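Local structure of globin (Geobacter sulfurreducens, 2W31) at residues 76-79 with 80-84; 136-139 with 140-144; 32-35 with 36-40. The protein probably senses oxygen or a related signal through the heme of its globin domain, the part described here, in a longer membrane-bound globin-coupled sensor. All blocks are in the same frame, centred on the assembly; numbering follows the deposited sequence.

Interaction 1: 76-79 with 80-84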
loop_
_atom_site.group_PDB
_atom_site.type_symbol
_atom_site.label_atom_id
_atom_site.label_comp_id
_atom_site.label_asym_id
_atom_site.label_seq_id
_atom_site.Cartn_x
_atom_site.Cartn_y
_atom_site.Cartn_z
ATOM N N GLY A 76 9.009 -13.536 11.493
ATOM C CA GLY A 76 8.058 -14.180 12.420
ATOM C C GLY A 76 7.886 -13.251 13.651
ATOM O O GLY A 76 8.433 -12.142 13.689
ATOM N N SER A 77 7.196 -13.703 14.683
ATOM C CA SER A 77 6.967 -12.890 15.911
ATOM C C SER A 77 6.379 -11.480 15.679
ATOM O O SER A 77 6.933 -10.451 16.116
ATOM C CB SER A 77 8.206 -12.845 16.828
ATOM O OG SER A 77 9.383 -12.508 16.121
ATOM N N TYR A 78 5.223 -11.449 15.028
ATOM C CA TYR A 78 4.442 -10.222 14.761
ATOM C C TYR A 78 3.576 -9.956 15.994
ATOM O O TYR A 78 2.409 -10.393 16.041
ATOM C CB TYR A 78 3.598 -10.450 13.488
ATOM C CG TYR A 78 4.469 -10.955 12.361
ATOM C CD1 TYR A 78 5.387 -10.099 11.742
ATOM C CD2 TYR A 78 4.438 -12.285 11.967
ATOM C CE1 TYR A 78 6.272 -10.566 10.715
ATOM C CE2 TYR A 78 5.274 -12.760 10.945
ATOM C CZ TYR A 78 6.196 -11.908 10.330
ATOM O OH TYR A 78 7.071 -12.381 9.372
ATOM N N ASP A 79 4.155 -9.330 17.021
ATOM C CA ASP A 79 3.479 -9.208 18.319
ATOM C C ASP A 79 3.557 -7.770 18.801
ATOM O O ASP A 79 3.866 -6.870 18.024
ATOM C CB ASP A 79 4.141 -10.161 19.330
ATOM C CG ASP A 79 5.699 -10.072 19.311
ATOM O OD1 ASP A 79 6.306 -9.082 18.814
ATOM O OD2 ASP A 79 6.341 -11.023 19.826
ATOM N N ASN A 80 3.282 -7.530 20.082
ATOM C CA ASN A 80 3.265 -6.129 20.509
ATOM C C ASN A 80 4.673 -5.495 20.522
ATOM O O ASN A 80 4.823 -4.293 20.269
ATOM C CB ASN A 80 2.477 -5.915 21.805
ATOM C CG ASN A 80 0.982 -5.803 21.563
ATOM O OD1 ASN A 80 0.471 -4.764 21.103
ATOM N ND2 ASN A 80 0.265 -6.870 21.897
ATOM N N ARG A 81 5.705 -6.296 20.718
ATOM C CA ARG A 81 7.078 -5.831 20.538
ATOM C C ARG A 81 7.342 -5.344 19.096
ATOM O O ARG A 81 8.027 -4.331 18.849
ATOM C CB ARG A 81 8.015 -6.963 20.890
ATOM C CG ARG A 81 9.479 -6.617 20.911
ATOM C CD ARG A 81 10.246 -7.758 21.582
ATOM N NE ARG A 81 11.686 -7.662 21.372
ATOM C CZ ARG A 81 12.477 -8.712 21.150
ATOM N NH1 ARG A 81 11.960 -9.940 21.086
ATOM N NH2 ARG A 81 13.785 -8.532 20.978
ATOM N N TYR A 82 6.827 -6.099 18.139
ATOM C CA TYR A 82 6.978 -5.720 16.738
ATOM C C TYR A 82 6.320 -4.368 16.445
ATOM O O TYR A 82 6.921 -3.537 15.742
ATOM C CB TYR A 82 6.378 -6.832 15.881
ATOM C CG TYR A 82 6.553 -6.683 14.383
ATOM C CD1 TYR A 82 7.744 -7.016 13.772
ATOM C CD2 TYR A 82 5.490 -6.241 13.571
ATOM C CE1 TYR A 82 7.911 -6.885 12.386
ATOM C CE2 TYR A 82 5.637 -6.112 12.195
ATOM C CZ TYR A 82 6.848 -6.423 11.593
ATOM O OH TYR A 82 7.016 -6.330 10.215
ATOM N N ILE A 83 5.093 -4.153 16.933
ATOM C CA ILE A 83 4.423 -2.860 16.719
ATOM C C ILE A 83 5.168 -1.703 17.393
ATOM O O ILE A 83 5.264 -0.599 16.840
ATOM C CB ILE A 83 2.920 -2.880 17.122
ATOM C CG1 ILE A 83 2.368 -1.446 17.231
ATOM C CG2 ILE A 83 2.724 -3.618 18.419
ATOM C CD1 ILE A 83 0.882 -1.367 17.271
ATOM N N HIS A 84 5.696 -1.947 18.585
ATOM C CA HIS A 84 6.391 -0.895 19.298
ATOM C C HIS A 84 7.608 -0.472 18.517
ATOM O O HIS A 84 7.906 0.716 18.394
ATOM C CB HIS A 84 6.781 -1.391 20.684
ATOM C CG HIS A 84 5.600 -1.710 21.548
ATOM N ND1 HIS A 84 4.328 -1.249 21.270
ATOM C CD2 HIS A 84 5.494 -2.439 22.687
ATOM C CE1 HIS A 84 3.488 -1.694 22.189
ATOM N NE2 HIS A 84 4.170 -2.411 23.064
#

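Interaction 2: 136-139 with 140-144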
loop_
_atom_site.group_PDB
_atom_site.type_symbol
_atom_site.label_atom_id
_atom_site.label_comp_id
_atom_site.label_asym_id
_atom_site.label_seq_id
_atom_site.Cartn_x
_atom_site.Cartn_y
_atom_site.Cartn_z
ATOM N N GLU A 136 1.247 -8.473 1.064
ATOM C CA GLU A 136 0.512 -7.187 1.047
ATOM C C GLU A 136 0.003 -6.782 2.423
ATOM O O GLU A 136 0.042 -5.586 2.769
ATOM C CB GLU A 136 -0.625 -7.194 0.040
ATOM C CG GLU A 136 -0.198 -7.374 -1.403
ATOM C CD GLU A 136 0.260 -6.135 -2.094
ATOM O OE1 GLU A 136 1.035 -5.324 -1.548
ATOM O OE2 GLU A 136 -0.113 -5.996 -3.291
ATOM N N LYS A 137 -0.462 -7.742 3.231
ATOM C CA LYS A 137 -0.874 -7.433 4.589
ATOM C C LYS A 137 0.292 -6.904 5.453
ATOM O O LYS A 137 0.169 -5.888 6.105
ATOM C CB LYS A 137 -1.516 -8.653 5.266
ATOM C CG LYS A 137 -2.877 -9.019 4.731
ATOM C CD LYS A 137 -3.332 -10.292 5.388
ATOM C CE LYS A 137 -4.293 -11.057 4.494
ATOM N NZ LYS A 137 -4.631 -12.429 4.983
ATOM N N ILE A 138 1.426 -7.593 5.458
ATOM C CA ILE A 138 2.517 -7.120 6.324
ATOM C C ILE A 138 3.067 -5.761 5.874
ATOM O O ILE A 138 3.369 -4.901 6.711
ATOM C CB ILE A 138 3.606 -8.206 6.546
ATOM C CG1 ILE A 138 4.420 -7.882 7.810
ATOM C CG2 ILE A 138 4.543 -8.423 5.328
ATOM C CD1 ILE A 138 3.598 -7.914 9.075
ATOM N N LEU A 139 3.182 -5.558 4.568
ATOM C CA LEU A 139 3.672 -4.235 4.075
ATOM C C LEU A 139 2.656 -3.156 4.468
ATOM O O LEU A 139 3.040 -2.066 4.928
ATOM C CB LEU A 139 3.887 -4.221 2.550
ATOM C CG LEU A 139 4.980 -5.175 2.085
ATOM C CD1 LEU A 139 5.036 -5.136 0.574
ATOM C CD2 LEU A 139 6.291 -4.766 2.678
ATOM N N ASP A 140 1.359 -3.431 4.257
ATOM C CA ASP A 140 0.316 -2.425 4.602
ATOM C C ASP A 140 0.266 -2.147 6.106
ATOM O O ASP A 140 0.063 -0.993 6.502
ATOM C CB ASP A 140 -1.053 -2.813 4.015
ATOM C CG ASP A 140 -1.147 -2.541 2.510
ATOM O OD1 ASP A 140 -0.171 -2.012 1.912
ATOM O OD2 ASP A 140 -2.209 -2.886 1.942
ATOM N N ILE A 141 0.463 -3.178 6.935
ATOM C CA ILE A 141 0.548 -2.978 8.383
ATOM C C ILE A 141 1.745 -2.096 8.735
ATOM O O ILE A 141 1.606 -1.141 9.517
ATOM C CB ILE A 141 0.597 -4.336 9.136
ATOM C CG1 ILE A 141 -0.770 -5.032 9.035
ATOM C CG2 ILE A 141 1.088 -4.164 10.617
ATOM C CD1 ILE A 141 -0.819 -6.532 9.420
ATOM N N ASN A 142 2.905 -2.367 8.124
ATOM C CA ASN A 142 4.092 -1.530 8.359
ATOM C C ASN A 142 3.840 -0.061 8.006
ATOM O O ASN A 142 4.140 0.854 8.773
ATOM C CB ASN A 142 5.303 -2.095 7.605
ATOM C CG ASN A 142 6.025 -3.194 8.388
ATOM O OD1 ASN A 142 7.181 -2.988 8.814
ATOM N ND2 ASN A 142 5.367 -4.319 8.606
ATOM N N LEU A 143 3.280 0.161 6.816
ATOM C CA LEU A 143 3.011 1.518 6.357
ATOM C C LEU A 143 1.971 2.218 7.256
ATOM O O LEU A 143 2.085 3.423 7.561
ATOM C CB LEU A 143 2.489 1.443 4.901
ATOM C CG LEU A 143 2.140 2.790 4.249
ATOM C CD1 LEU A 143 3.331 3.751 4.209
ATOM C CD2 LEU A 143 1.611 2.535 2.829
ATOM N N ASP A 144 0.987 1.461 7.725
ATOM C CA ASP A 144 -0.092 1.987 8.585
ATOM C C ASP A 144 0.536 2.513 9.890
ATOM O O ASP A 144 0.337 3.680 10.290
ATOM C CB ASP A 144 -1.073 0.830 8.830
ATOM C CG ASP A 144 -2.315 1.198 9.684
ATOM O OD1 ASP A 144 -2.371 2.297 10.343
ATOM O OD2 ASP A 144 -3.250 0.347 9.705
#

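Interaction 3: 32-35 with 36-40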
loop_
_atom_site.group_PDB
_atom_site.type_symbol
_atom_site.label_atom_id
_atom_site.label_comp_id
_atom_site.label_asym_id
_atom_site.label_seq_id
_atom_site.Cartn_x
_atom_site.Cartn_y
_atom_site.Cartn_z
ATOM N N LYS A 32 18.215 -10.045 -0.493
ATOM C CA LYS A 32 18.290 -8.894 0.374
ATOM C C LYS A 32 19.194 -7.786 -0.175
ATOM O O LYS A 32 18.857 -6.605 -0.080
ATOM C CB LYS A 32 18.691 -9.317 1.809
ATOM C CG LYS A 32 20.140 -9.749 2.033
ATOM C CD LYS A 32 20.267 -10.251 3.488
ATOM C CE LYS A 32 21.719 -10.385 3.942
ATOM N NZ LYS A 32 22.371 -11.491 3.215
ATOM N N GLU A 33 20.331 -8.170 -0.755
ATOM C CA GLU A 33 21.253 -7.164 -1.316
ATOM C C GLU A 33 20.700 -6.488 -2.587
ATOM O O GLU A 33 20.907 -5.274 -2.791
ATOM C CB GLU A 33 22.656 -7.765 -1.581
ATOM C CG GLU A 33 23.370 -8.215 -0.313
ATOM C CD GLU A 33 23.101 -9.675 0.040
ATOM O OE1 GLU A 33 22.317 -10.360 -0.663
ATOM O OE2 GLU A 33 23.701 -10.153 1.028
ATOM N N ARG A 34 20.038 -7.276 -3.440
ATOM C CA ARG A 34 19.370 -6.767 -4.640
ATOM C C ARG A 34 18.316 -5.724 -4.231
ATOM O O ARG A 34 18.274 -4.606 -4.799
ATOM C CB ARG A 34 18.683 -7.905 -5.393
ATOM C CG ARG A 34 19.371 -8.371 -6.661
ATOM C CD ARG A 34 18.484 -9.297 -7.496
ATOM N NE ARG A 34 17.447 -8.536 -8.180
ATOM C CZ ARG A 34 16.129 -8.728 -8.065
ATOM N NH1 ARG A 34 15.621 -9.701 -7.316
ATOM N NH2 ARG A 34 15.306 -7.942 -8.737
ATOM N N LEU A 35 17.505 -6.084 -3.222
ATOM C CA LEU A 35 16.512 -5.169 -2.639
ATOM C C LEU A 35 17.202 -3.904 -2.119
ATOM O O LEU A 35 16.812 -2.794 -2.461
ATOM C CB LEU A 35 15.676 -5.863 -1.531
ATOM C CG LEU A 35 14.550 -5.054 -0.840
ATOM C CD1 LEU A 35 15.110 -4.195 0.302
ATOM C CD2 LEU A 35 13.754 -4.174 -1.830
ATOM N N ALA A 36 18.265 -4.076 -1.322
ATOM C CA ALA A 36 18.966 -2.935 -0.729
ATOM C C ALA A 36 19.547 -2.003 -1.789
ATOM O O ALA A 36 19.470 -0.781 -1.641
ATOM C CB ALA A 36 20.077 -3.406 0.227
ATOM N N ASP A 37 20.114 -2.574 -2.859
ATOM C CA ASP A 37 20.712 -1.775 -3.942
ATOM C C ASP A 37 19.619 -1.017 -4.685
ATOM O O ASP A 37 19.779 0.165 -4.939
ATOM C CB ASP A 37 21.487 -2.647 -4.951
ATOM C CG ASP A 37 22.805 -3.169 -4.396
ATOM O OD1 ASP A 37 23.300 -2.653 -3.368
ATOM O OD2 ASP A 37 23.337 -4.134 -4.999
ATOM N N GLN A 38 18.522 -1.701 -5.023
ATOM C CA GLN A 38 17.446 -1.084 -5.788
ATOM C C GLN A 38 16.772 0.001 -4.956
ATOM O O GLN A 38 16.513 1.085 -5.466
ATOM C CB GLN A 38 16.448 -2.130 -6.304
ATOM C CG GLN A 38 17.060 -3.004 -7.402
ATOM C CD GLN A 38 16.107 -4.036 -8.013
ATOM O OE1 GLN A 38 14.890 -3.845 -8.034
ATOM N NE2 GLN A 38 16.676 -5.129 -8.543
ATOM N N PHE A 39 16.511 -0.289 -3.672
ATOM C CA PHE A 39 15.900 0.658 -2.751
ATOM C C PHE A 39 16.756 1.912 -2.614
ATOM O O PHE A 39 16.268 3.048 -2.818
ATOM C CB PHE A 39 15.684 -0.059 -1.389
ATOM C CG PHE A 39 14.998 0.761 -0.345
ATOM C CD1 PHE A 39 13.614 0.689 -0.197
ATOM C CD2 PHE A 39 15.727 1.542 0.555
ATOM C CE1 PHE A 39 12.979 1.405 0.818
ATOM C CE2 PHE A 39 15.093 2.257 1.578
ATOM C CZ PHE A 39 13.699 2.180 1.703
ATOM N N TYR A 40 18.050 1.706 -2.332
ATOM C CA TYR A 40 19.000 2.804 -2.146
ATOM C C TYR A 40 19.155 3.631 -3.419
ATOM O O TYR A 40 19.053 4.864 -3.379
ATOM C CB TYR A 40 20.347 2.230 -1.736
ATOM C CG TYR A 40 21.249 3.182 -0.980
ATOM C CD1 TYR A 40 21.199 3.265 0.415
ATOM C CD2 TYR A 40 22.155 3.982 -1.657
ATOM C CE1 TYR A 40 22.051 4.121 1.124
ATOM C CE2 TYR A 40 23.010 4.862 -0.955
ATOM C CZ TYR A 40 22.950 4.901 0.432
ATOM O OH TYR A 40 23.770 5.735 1.151
#

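Interaction 1: 76-79 with 80-84
Tyr78 turns an edge of its ring into the face of Tyr82, four residues further on, in a T-shaped stack with the centroids 5.3 Å apart and the planes at 86°. The touching corner is Tyr78 CD1, which stands over the centre of the Tyr82 ring, 4.0 Å from Tyr82 CZ. Tyr82 swings its ring back over the incoming loop, and so offers that face, because its CG is trans to N (chi1 -175°). This is the packed side: helices 4-11 and 125-151 close round the two rings. Tyr78 OH bonds to Leu73 O and, weakly, accepts from Gly76 N; Tyr82 OH probably bonds to Asn142 ND2.

The solvent side is looser and polar. There Asp79 occupies the N-cap. Its CG sits between backbone N and carbonyl carbon (chi1 47°), which brings OD1 back to accept from Tyr82 N at 3.1 Å, while Asp79 O takes Ile83 N at 3.2 Å and starts the regular helical bonding. Arg81 runs extended past this carboxylate, CB 3.4 Å from Asp79 OD1, without a salt bridge. Were Asp79 replaced by alanine, Tyr82 N would probably lose its capping acceptor and the first turn would be likely to fray. Loop, side-chain N-cap and stacked rings together make a capped helix start, here that of helix 80-96, which carries the axial heme ligand His93.

Interaction 2: 136-139 with 140-144
Ile138 and Asn142 lie side by side one helical turn apart and point the same way, the amide of the second resting against the aliphatic branch of the first. Asn142 ND2 lies 3.8 Å from Ile138 CG1, and the same nitrogen turns in to donate to Ile138 O at 2.8 Å. That oxygen therefore has two donors from a single residue, since Asn142 N makes the ordinary helical bond to it as well. The two arrive from opposite faces of the carbonyl plane: ND2 stands 38° out of it, and the bond bends to 146° at the hydrogen. Held in this way, and with OD1 taken by Trp69 NE1, the buried amide probably has little freedom to flip.

On the neighbouring face, Ile141 sets CG1 anti to its carbonyl carbon (chi1 -70°), which lays that branch back along the preceding turn, 3.2 Å from Lys137 O. Asp140 folds back similarly, CG being 3.3 Å from Glu136 O, yet its carboxylate turns, like that of Glu136, to the subunit interface. The two acids come no closer than 4.9 Å between Glu136 OE1 and Asp140 OD1, and Arg111 NH1 forms salt bridges with both oxygens, which probably offsets their like charge. Asp140 OD2 is gripped from across the interface by Arg111 and Asn108 of the second subunit.

This part of the helix thus serves two directions. The Asn142 side chain lies about 5 Å from the heme, whereas Glu136 and Asp140 face the partner chain; the arrangement is that of a buried, two-sided α-helix, the last of this globin domain, set between the heme surroundings and the dimer interface.

Interaction 3: 32-35 with 36-40
Leu35 O accepts from Phe39 N at 2.8 Å, almost straight, and the same i to i+4 pattern of backbone hydrogen bonds runs through the turn before it, from Ala36 N to Lys32 O, Asp37 N to Glu33 O and Gln38 N to Arg34 O.

Close packing of carbon on these carbonyls comes next. Phe39 CB presses to 3.1 Å from Leu35 O, and because CG is anti to the backbone N (chi1 -177°), the ring leaves the turn altogether and heads for the heme, meeting the ring of the axial ligand His66 with planes about 30° apart. Ala36 CB lies 3.4 Å from Lys32 O. Leu35 is buried against Phe70 of helix 62-72 and Phe113 of helix 100-121.

Among the polar side chains, Arg34, in one of its two modelled conformers, runs alongside Gln38 and points the same way, the guanidinium and amide planes 66° apart; whether the two groups truly pair is doubtful. Charge pairing is sequential or external: Lys32 NZ forms a salt bridge with Glu33 OE2 at 2.9 Å, from above the carboxylate plane, and a second one with Glu29, while Asp37 OD1 makes a salt bridge to Lys63.

Leu35 and Phe39 thus carry hydrocarbon from helix 32-44 into the globin core, while charged groups lie on its flanks and on the outer surface. The chemistry implies that Phe39 forms part of the apolar surroundings of heme and His66.

In the fold
From the N terminus, interaction 3 comes first, then interaction 1, then interaction 2. Each is local and finishes before the next begins, so none nests in or crosses another. Interactions 2 and 3 stay within single helices, 125-151 and 32-44; interaction 1 closes the loop after helix 62-72 onto the start of helix 80-96. Interactions 1 and 2 touch: Tyr82 and Tyr78 pack on Ile138, and Tyr82 also meets Asn142, tying the loop and helix 80-96 to the last helix. Interaction 3 stands apart, its centre about 24 Å from that of interaction 1, across the centre of the chain, with the heme lying near both interactions 2 and 3.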